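PDB 5AWO: isomaltodextranase from Arthrobacter globiformis, which hydrolyses (1->6)-alpha-D-glucosidic linkages in polysaccharides such as dextran, removing successive isomaltose units from the non-reducing ends of the chains. Local coordinates for residues Thr541-Val546 and Ala595-Ala600; Tyr532-Ala537 and Val562-Leu567; Gly485-Asn490 and Asp503-Gly508. One frame throughout, in Å; residues are numbered along the deposited sequence.

All three contacts lie in the carbohydrate-binding module at the C-terminal end of the chain, a beta-sandwich of CBM35 type. Interaction 3 comes first and closes a short loop: 503-508 returns beside 485-490 to make a beta hairpin. Interactions 2 and 1 then open in turn at 532-537 and 541-546; 562-567 closes the former before 595-600 closes the latter, so their loops cross rather than nest. Interaction 2 packs one sheet of the sandwich on the other, while interaction 1 fastens the loop before strand 601-609 to strand 542-549. Probable backbone hydrogen bonds between strands 542-549 and 555-564 join interactions 1 and 2, and Ala600 of interaction 1 packs on Leu505 and Gln506 of interaction 3.

Interaction 1: Thr541-Val546 and Ala595-Ala600; sequences TSTMTV and ATDKGA
Thr543 and Thr545 on one strand of the module's beta-sandwich grasp Asp597, in the loop between strands 585-592 and 601-609. Both bonds from side chain to side chain end on this carboxylate. Thr543 OG1 donates to Asp597 OD1 (2.7 Å) on the anti lone pair, and Thr545 OG1 donates to Asp597 OD2 (2.6 Å) on the syn side. His561 ND1 and Gly594 N add bonds to OD1 and OD2 respectively, so a buried acid is well supplied with partners. An aspartate suits the place: its short stem holds two acceptors where two strand hydroxyls can meet them.

Between backbones, Thr543 N donates to Lys598 O (2.7 Å). From side chain to backbone, Ser542 OG reaches Ala600 O (2.8 Å) from above the carbonyl plane. Gly599 lies between, with a positive phi of 74° that glycine adopts easily; a side chain here would run into Ser542 OG.

Van der Waals contacts with backbone atoms are lighter. The methylenes of Lys598 run extended past Thr541 O and carry NZ to a salt bridge with Asp540, while Met544 bends its CE back to Ala600 C.

A last group of hydrogen bonds centres on Thr543 OG1, which chi1 of 73° points into the loop: besides donating to Asp597, it accepts Lys598 N at 3.0 Å and a proton from water 1, which also donates to Thr596 O.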
loop_
_atom_site.group_PDB
_atom_site.type_symbol
_atom_site.label_atom_id
_atom_site.label_comp_id
_atom_site.label_asym_id
_atom_site.label_seq_id
_atom_site.Cartn_x
_atom_site.Cartn_y
_atom_site.Cartn_z
ATOM N N THR A 541 -11.649 19.582 -29.270
ATOM C CA THR A 541 -10.938 19.874 -28.032
ATOM C C THR A 541 -11.471 18.945 -26.932
ATOM O O THR A 541 -12.683 18.704 -26.822
ATOM C CB THR A 541 -11.097 21.355 -27.609
ATOM O OG1 THR A 541 -10.539 22.214 -28.616
ATOM C CG2 THR A 541 -10.395 21.642 -26.291
ATOM N N SER A 542 -10.553 18.380 -26.157
ATOM C CA SER A 542 -10.924 17.630 -24.961
ATOM C C SER A 542 -10.516 18.432 -23.730
ATOM O O SER A 542 -9.677 19.323 -23.808
ATOM C CB SER A 542 -10.234 16.275 -24.957
ATOM O OG SER A 542 -10.681 15.451 -26.000
ATOM N N THR A 543 -11.106 18.131 -22.578
ATOM C CA THR A 543 -10.684 18.795 -21.354
ATOM C C THR A 543 -10.424 17.754 -20.266
ATOM O O THR A 543 -10.995 16.677 -20.296
ATOM C CB THR A 543 -11.676 19.876 -20.856
ATOM O OG1 THR A 543 -12.862 19.285 -20.311
ATOM C CG2 THR A 543 -12.054 20.827 -22.007
ATOM N N MET A 544 -9.555 18.114 -19.339
ATOM C CA MET A 544 -9.352 17.347 -18.100
ATOM C C MET A 544 -9.376 18.287 -16.925
ATOM O O MET A 544 -9.001 19.457 -17.050
ATOM C CB MET A 544 -7.994 16.617 -18.119
ATOM C CG MET A 544 -7.865 15.619 -19.235
ATOM S SD MET A 544 -8.833 14.112 -19.034
ATOM C CE MET A 544 -9.406 13.754 -20.688
ATOM N N THR A 545 -9.804 17.773 -15.776
ATOM C CA THR A 545 -9.782 18.535 -14.544
ATOM C C THR A 545 -8.446 18.324 -13.834
ATOM O O THR A 545 -8.020 17.173 -13.656
ATOM C CB THR A 545 -10.956 18.117 -13.636
ATOM O OG1 THR A 545 -12.202 18.339 -14.329
ATOM C CG2 THR A 545 -10.925 18.879 -12.333
ATOM N N VAL A 546 -7.787 19.419 -13.455
ATOM C CA VAL A 546 -6.459 19.386 -12.830
ATOM C C VAL A 546 -6.509 20.082 -11.482
ATOM O O VAL A 546 -7.013 21.207 -11.370
ATOM C CB VAL A 546 -5.367 20.039 -13.704
ATOM C CG1 VAL A 546 -4.015 20.049 -12.984
ATOM C CG2 VAL A 546 -5.250 19.326 -15.046
ATOM N N ALA A 595 -17.298 14.302 -15.112
ATOM C CA ALA A 595 -18.557 14.261 -15.863
ATOM C C ALA A 595 -18.772 15.516 -16.721
ATOM O O ALA A 595 -19.409 15.443 -17.776
ATOM C CB ALA A 595 -19.727 14.059 -14.916
ATOM N N THR A 596 -18.205 16.632 -16.284
ATOM C CA THR A 596 -18.331 17.902 -16.991
ATOM C C THR A 596 -17.152 18.149 -17.923
ATOM O O THR A 596 -17.071 19.200 -18.559
ATOM C CB THR A 596 -18.453 19.086 -16.006
ATOM O OG1 THR A 596 -17.251 19.223 -15.235
ATOM C CG2 THR A 596 -19.647 18.906 -15.071
ATOM N N ASP A 597 -16.213 17.207 -17.989
ATOM C CA ASP A 597 -15.133 17.324 -18.948
ATOM C C ASP A 597 -15.602 16.847 -20.311
ATOM O O ASP A 597 -16.541 16.064 -20.436
ATOM C CB ASP A 597 -13.872 16.560 -18.494
ATOM C CG ASP A 597 -13.048 17.338 -17.484
ATOM O OD1 ASP A 597 -12.629 18.492 -17.755
ATOM O OD2 ASP A 597 -12.806 16.802 -16.377
ATOM N N LYS A 598 -14.916 17.327 -21.334
ATOM C CA LYS A 598 -15.246 17.026 -22.710
ATOM C C LYS A 598 -14.222 16.069 -23.307
ATOM O O LYS A 598 -13.025 16.257 -23.135
ATOM C CB LYS A 598 -15.257 18.325 -23.526
ATOM C CG LYS A 598 -15.694 18.151 -24.970
ATOM C CD LYS A 598 -15.798 19.503 -25.668
ATOM C CE LYS A 598 -16.425 19.361 -27.045
ATOM N NZ LYS A 598 -16.417 20.656 -27.787
ATOM N N GLY A 599 -14.705 15.054 -24.000
ATOM C CA GLY A 599 -13.879 14.176 -24.807
ATOM C C GLY A 599 -13.022 13.176 -24.042
ATOM O O GLY A 599 -13.486 12.531 -23.092
ATOM N N ALA A 600 -11.774 13.047 -24.485
ATOM C CA ALA A 600 -10.822 12.101 -23.903
ATOM C C ALA A 600 -9.396 12.486 -24.306
ATOM O O ALA A 600 -9.186 13.143 -25.329
ATOM C CB ALA A 600 -11.137 10.701 -24.376
HETATM O O HOH W 1 -15.127 20.799 -19.766
#

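Interaction 2: Tyr532-Ala537 and Val562-Leu567; sequences YRYANA and VSFPGL
Phe564 fills the hollow between Tyr532 and Tyr534, two side chains that the strand 532-535 sends to the same side across one intervening residue. The phenyl ring enters as a wedge, turning an edge to the face of each tyrosine. Both pairs are T-shaped: the planes stand at 77° to Tyr532 and are nearly perpendicular to Tyr534 as well, with the Phe564 and Tyr534 centroids 5.2 Å apart. CE2 of Phe564 settles on Tyr532 CB (3.7 Å), and CD2 lies over the Tyr534 ring, toward its rim. Over the same Tyr534 face, Phe564 CB makes a CH-pi contact. Val562 CG1 meets Tyr532 CE1 at a slant. The short segments 532-535 and 562-564 face each other across the sandwich, crossing at 46° with their axes 9.6 Å apart, and Ile591 and Ile601 add to the core around Phe564.

Past the aromatic cluster the surfaces become polar. Chi1 of 78° lays the Tyr534 ring across the gap, and its OH donates to Pro565 O at 2.8 Å, near the ring plane, while Pro565 CD packs against the same hydroxyl. Leu567 CD1 borders the far end of the ring. Asn536 ND2 gives one proton to Phe564 O (2.9 Å) and bonds Asp540 O as well; OD1 takes Thr538 OG1. Leu567 N donates to Asn536 O (2.7 Å).

Tyr534 thus serves two ends at once: its face meets the hydrocarbon core, while its hydroxyl satisfies a carbonyl where the strand 562-564 has ended. The rings pack strand on strand, and the hydrogen bonds tie the ends that follow them.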
loop_
_atom_site.group_PDB
_atom_site.type_symbol
_atom_site.label_atom_id
_atom_site.label_comp_id
_atom_site.label_asym_id
_atom_site.label_seq_id
_atom_site.Cartn_x
_atom_site.Cartn_y
_atom_site.Cartn_z
ATOM N N TYR A 532 1.921 19.181 -20.438
ATOM C CA TYR A 532 1.242 17.883 -20.518
ATOM C C TYR A 532 1.421 17.299 -21.920
ATOM O O TYR A 532 0.912 17.868 -22.898
ATOM C CB TYR A 532 -0.268 18.043 -20.252
ATOM C CG TYR A 532 -0.689 18.869 -19.063
ATOM C CD1 TYR A 532 -0.780 20.267 -19.141
ATOM C CD2 TYR A 532 -1.096 18.269 -17.868
ATOM C CE1 TYR A 532 -1.204 21.014 -18.058
ATOM C CE2 TYR A 532 -1.508 19.012 -16.775
ATOM C CZ TYR A 532 -1.575 20.396 -16.862
ATOM O OH TYR A 532 -1.996 21.109 -15.759
ATOM N N ARG A 533 2.149 16.190 -22.062
ATOM C CA ARG A 533 2.244 15.533 -23.358
ATOM C C ARG A 533 1.100 14.546 -23.475
ATOM O O ARG A 533 0.943 13.661 -22.615
ATOM C CB ARG A 533 3.597 14.839 -23.603
ATOM C CG ARG A 533 3.786 14.395 -25.045
ATOM C CD ARG A 533 5.204 13.944 -25.360
ATOM N NE ARG A 533 5.442 13.838 -26.805
ATOM C CZ ARG A 533 5.506 12.718 -27.523
ATOM N NH1 ARG A 533 5.375 11.516 -26.966
ATOM N NH2 ARG A 533 5.741 12.780 -28.825
ATOM N N TYR A 534 0.321 14.681 -24.542
ATOM C CA TYR A 534 -0.969 14.021 -24.654
ATOM C C TYR A 534 -1.285 13.633 -26.102
ATOM O O TYR A 534 -0.668 14.153 -27.040
ATOM C CB TYR A 534 -2.071 14.966 -24.137
ATOM C CG TYR A 534 -2.437 16.029 -25.159
ATOM C CD1 TYR A 534 -1.677 17.185 -25.287
ATOM C CD2 TYR A 534 -3.497 15.835 -26.033
ATOM C CE1 TYR A 534 -1.989 18.148 -26.242
ATOM C CE2 TYR A 534 -3.811 16.791 -26.993
ATOM C CZ TYR A 534 -3.045 17.931 -27.092
ATOM O OH TYR A 534 -3.356 18.884 -28.056
ATOM N N ALA A 535 -2.233 12.720 -26.276
ATOM C CA ALA A 535 -2.878 12.456 -27.572
ATOM C C ALA A 535 -4.394 12.703 -27.413
ATOM O O ALA A 535 -4.960 12.491 -26.333
ATOM C CB ALA A 535 -2.625 11.041 -28.038
ATOM N N ASN A 536 -5.032 13.171 -28.487
ATOM C CA ASN A 536 -6.488 13.389 -28.529
ATOM C C ASN A 536 -6.951 13.465 -29.975
ATOM O O ASN A 536 -6.773 14.500 -30.617
ATOM C CB ASN A 536 -6.874 14.691 -27.832
ATOM C CG ASN A 536 -8.311 15.128 -28.137
ATOM O OD1 ASN A 536 -9.146 14.321 -28.521
ATOM N ND2 ASN A 536 -8.584 16.401 -27.954
ATOM N N ALA A 537 -7.496 12.371 -30.471
ATOM C CA ALA A 537 -8.058 12.317 -31.821
ATOM C C ALA A 537 -9.551 12.079 -31.737
ATOM O O ALA A 537 -10.091 11.295 -32.493
ATOM C CB ALA A 537 -7.394 11.223 -32.638
ATOM N N VAL A 562 -8.509 22.069 -17.919
ATOM C CA VAL A 562 -7.405 22.380 -18.806
ATOM C C VAL A 562 -7.772 21.818 -20.174
ATOM O O VAL A 562 -8.318 20.717 -20.268
ATOM C CB VAL A 562 -6.083 21.769 -18.280
ATOM C CG1 VAL A 562 -4.953 21.998 -19.270
ATOM C CG2 VAL A 562 -5.743 22.358 -16.924
ATOM N N SER A 563 -7.534 22.585 -21.237
ATOM C CA SER A 563 -7.992 22.193 -22.561
ATOM C C SER A 563 -6.886 21.558 -23.373
ATOM O O SER A 563 -5.725 21.953 -23.259
ATOM C CB SER A 563 -8.571 23.412 -23.307
ATOM O OG SER A 563 -9.665 23.945 -22.585
ATOM N N PHE A 564 -7.267 20.587 -24.197
ATOM C CA PHE A 564 -6.358 19.754 -24.972
ATOM C C PHE A 564 -6.835 19.673 -26.435
ATOM O O PHE A 564 -7.784 18.958 -26.739
ATOM C CB PHE A 564 -6.292 18.345 -24.354
ATOM C CG PHE A 564 -5.695 18.316 -22.974
ATOM C CD1 PHE A 564 -6.479 18.536 -21.850
ATOM C CD2 PHE A 564 -4.342 18.056 -22.793
ATOM C CE1 PHE A 564 -5.929 18.510 -20.574
ATOM C CE2 PHE A 564 -3.792 18.035 -21.516
ATOM C CZ PHE A 564 -4.580 18.261 -20.409
ATOM N N PRO A 565 -6.168 20.404 -27.355
ATOM C CA PRO A 565 -6.618 20.450 -28.762
ATOM C C PRO A 565 -6.660 19.101 -29.473
ATOM O O PRO A 565 -5.796 18.244 -29.230
ATOM C CB PRO A 565 -5.591 21.376 -29.431
ATOM C CG PRO A 565 -5.081 22.245 -28.339
ATOM C CD PRO A 565 -5.129 21.409 -27.074
ATOM N N GLY A 566 -7.658 18.912 -30.335
ATOM C CA GLY A 566 -7.773 17.720 -31.162
ATOM C C GLY A 566 -6.630 17.667 -32.164
ATOM O O GLY A 566 -6.196 18.706 -32.679
ATOM N N LEU A 567 -6.143 16.458 -32.419
ATOM C CA LEU A 567 -5.045 16.199 -33.337
ATOM C C LEU A 567 -5.497 15.138 -34.327
ATOM O O LEU A 567 -6.504 14.468 -34.116
ATOM C CB LEU A 567 -3.796 15.731 -32.560
ATOM C CG LEU A 567 -3.281 16.660 -31.452
ATOM C CD1 LEU A 567 -2.178 15.994 -30.635
ATOM C CD2 LEU A 567 -2.782 17.982 -32.006
#

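Interaction 3: Gly485-Asn490 and Asp503-Gly508; sequences GGAGFN and DGLQAG
Asn490 ND2 donates to Asp503 OD2 at 2.8 Å, joining the two strands of a beta hairpin through their side chains. The bond is fairly straight (158°), and the oxygen lies close to the amide plane; seen from the aspartate, however, the donor stands above the carboxylate plane, because the two flat groups are turned almost perpendicular. Asp503 reaches it by placing CG between its backbone N and carbonyl carbon (chi1 73°), which folds the carboxylate back over strand 488-490.

Next to this link the backbones form an antiparallel hydrogen-bonded pair. Asp503 N donates to Gly488 O (2.8 Å) and Gly488 N to Asp503 O (3.1 Å). Ala487 CA adds a C-H...O contact to the same Asp503 O. Glycines suit the end of this hairpin pairing: Gly486 and Gly504 both have positive phi, and a CB on Gly504 would run into Gly486 O.

On the apolar side, Ala487 CB meets Leu505 CD2 at 4.1 Å, a small methyl against Leu505, whose side chain also touches Leu603. Leu505 is the centre of an inverse gamma turn. Phe489 points away from Asp503 to meet Tyr378, bringing the hairpin against the neighbouring beta domain.

Asp503 OD1 lies 3.2 Å from Gly488 O, two acceptors with no proton to share. Waters 2 and 3 sit 2.9 Å and 2.7 Å from Asp503 OD1 and also approach Gly486 O and Phe489 O. The carboxylate is therefore hydrated on one oxygen and held by an amide on the other, which probably helps to offset the crowding of negative oxygens.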
loop_
_atom_site.group_PDB
_atom_site.type_symbol
_atom_site.label_atom_id
_atom_site.label_comp_id
_atom_site.label_asym_id
_atom_site.label_seq_id
_atom_site.Cartn_x
_atom_site.Cartn_y
_atom_site.Cartn_z
ATOM N N GLY A 485 -9.738 5.114 -10.869
ATOM C CA GLY A 485 -11.019 5.293 -11.560
ATOM C C GLY A 485 -11.147 4.706 -12.941
ATOM O O GLY A 485 -12.105 5.036 -13.656
ATOM N N GLY A 486 -10.222 3.824 -13.327
ATOM C CA GLY A 486 -10.249 3.198 -14.635
ATOM C C GLY A 486 -9.104 3.634 -15.531
ATOM O O GLY A 486 -8.882 3.012 -16.565
ATOM N N ALA A 487 -8.371 4.680 -15.160
ATOM C CA ALA A 487 -7.132 4.992 -15.885
ATOM C C ALA A 487 -6.185 3.808 -15.818
ATOM O O ALA A 487 -6.135 3.100 -14.790
ATOM C CB ALA A 487 -6.446 6.202 -15.312
ATOM N N GLY A 488 -5.415 3.597 -16.885
ATOM C CA GLY A 488 -4.468 2.477 -16.892
ATOM C C GLY A 488 -3.451 2.556 -17.986
ATOM O O GLY A 488 -3.424 3.505 -18.759
ATOM N N PHE A 489 -2.582 1.554 -18.032
ATOM C CA PHE A 489 -1.489 1.528 -18.979
ATOM C C PHE A 489 -1.895 1.103 -20.376
ATOM O O PHE A 489 -2.619 0.135 -20.549
ATOM C CB PHE A 489 -0.441 0.524 -18.493
ATOM C CG PHE A 489 0.718 0.350 -19.433
ATOM C CD1 PHE A 489 1.776 1.232 -19.369
ATOM C CD2 PHE A 489 0.745 -0.678 -20.368
ATOM C CE1 PHE A 489 2.856 1.099 -20.239
ATOM C CE2 PHE A 489 1.828 -0.813 -21.237
ATOM C CZ PHE A 489 2.883 0.068 -21.146
ATOM N N ASN A 490 -1.352 1.772 -21.391
ATOM C CA ASN A 490 -1.404 1.159 -22.704
ATOM C C ASN A 490 -0.189 1.573 -23.534
ATOM O O ASN A 490 0.607 2.384 -23.096
ATOM C CB ASN A 490 -2.722 1.504 -23.433
ATOM C CG ASN A 490 -3.263 0.343 -24.233
ATOM O OD1 ASN A 490 -2.507 -0.415 -24.823
ATOM N ND2 ASN A 490 -4.590 0.180 -24.243
ATOM N N ASP A 503 -4.126 5.480 -20.671
ATOM C CA ASP A 503 -5.415 5.645 -21.347
ATOM C C ASP A 503 -6.549 5.443 -20.355
ATOM O O ASP A 503 -6.332 5.481 -19.120
ATOM C CB ASP A 503 -5.514 4.744 -22.590
ATOM C CG ASP A 503 -5.688 3.279 -22.269
ATOM O OD1 ASP A 503 -5.606 2.934 -21.062
ATOM O OD2 ASP A 503 -5.887 2.486 -23.218
ATOM N N GLY A 504 -7.768 5.312 -20.880
ATOM C CA GLY A 504 -8.943 5.233 -20.053
ATOM C C GLY A 504 -9.361 6.569 -19.475
ATOM O O GLY A 504 -10.165 6.607 -18.535
ATOM N N LEU A 505 -8.825 7.669 -20.001
ATOM C CA LEU A 505 -9.152 8.992 -19.514
ATOM C C LEU A 505 -10.284 9.523 -20.401
ATOM O O LEU A 505 -10.057 10.280 -21.332
ATOM C CB LEU A 505 -7.928 9.909 -19.515
ATOM C CG LEU A 505 -6.813 9.501 -18.527
ATOM C CD1 LEU A 505 -5.523 10.240 -18.845
ATOM C CD2 LEU A 505 -7.240 9.775 -17.085
ATOM N N GLN A 506 -11.486 9.057 -20.092
ATOM C CA GLN A 506 -12.712 9.437 -20.803
ATOM C C GLN A 506 -13.860 9.350 -19.786
ATOM O O GLN A 506 -13.620 9.214 -18.577
ATOM C CB GLN A 506 -12.918 8.564 -22.039
ATOM C CG GLN A 506 -13.664 7.259 -21.853
ATOM C CD GLN A 506 -12.888 6.266 -21.032
ATOM O OE1 GLN A 506 -11.817 5.834 -21.436
ATOM N NE2 GLN A 506 -13.427 5.887 -19.881
ATOM N N ALA A 507 -15.107 9.480 -20.227
ATOM C CA ALA A 507 -16.205 9.364 -19.273
ATOM C C ALA A 507 -16.074 8.055 -18.487
ATOM O O ALA A 507 -15.916 6.987 -19.071
ATOM C CB ALA A 507 -17.548 9.434 -19.991
ATOM N N GLY A 508 -16.140 8.150 -17.159
ATOM C CA GLY A 508 -16.047 6.966 -16.294
ATOM C C GLY A 508 -17.066 5.874 -16.592
ATOM O O GLY A 508 -18.206 6.159 -16.957
HETATM O O HOH W 2 -7.586 2.153 -19.094
HETATM O O HOH W 3 -5.393 0.261 -20.631
#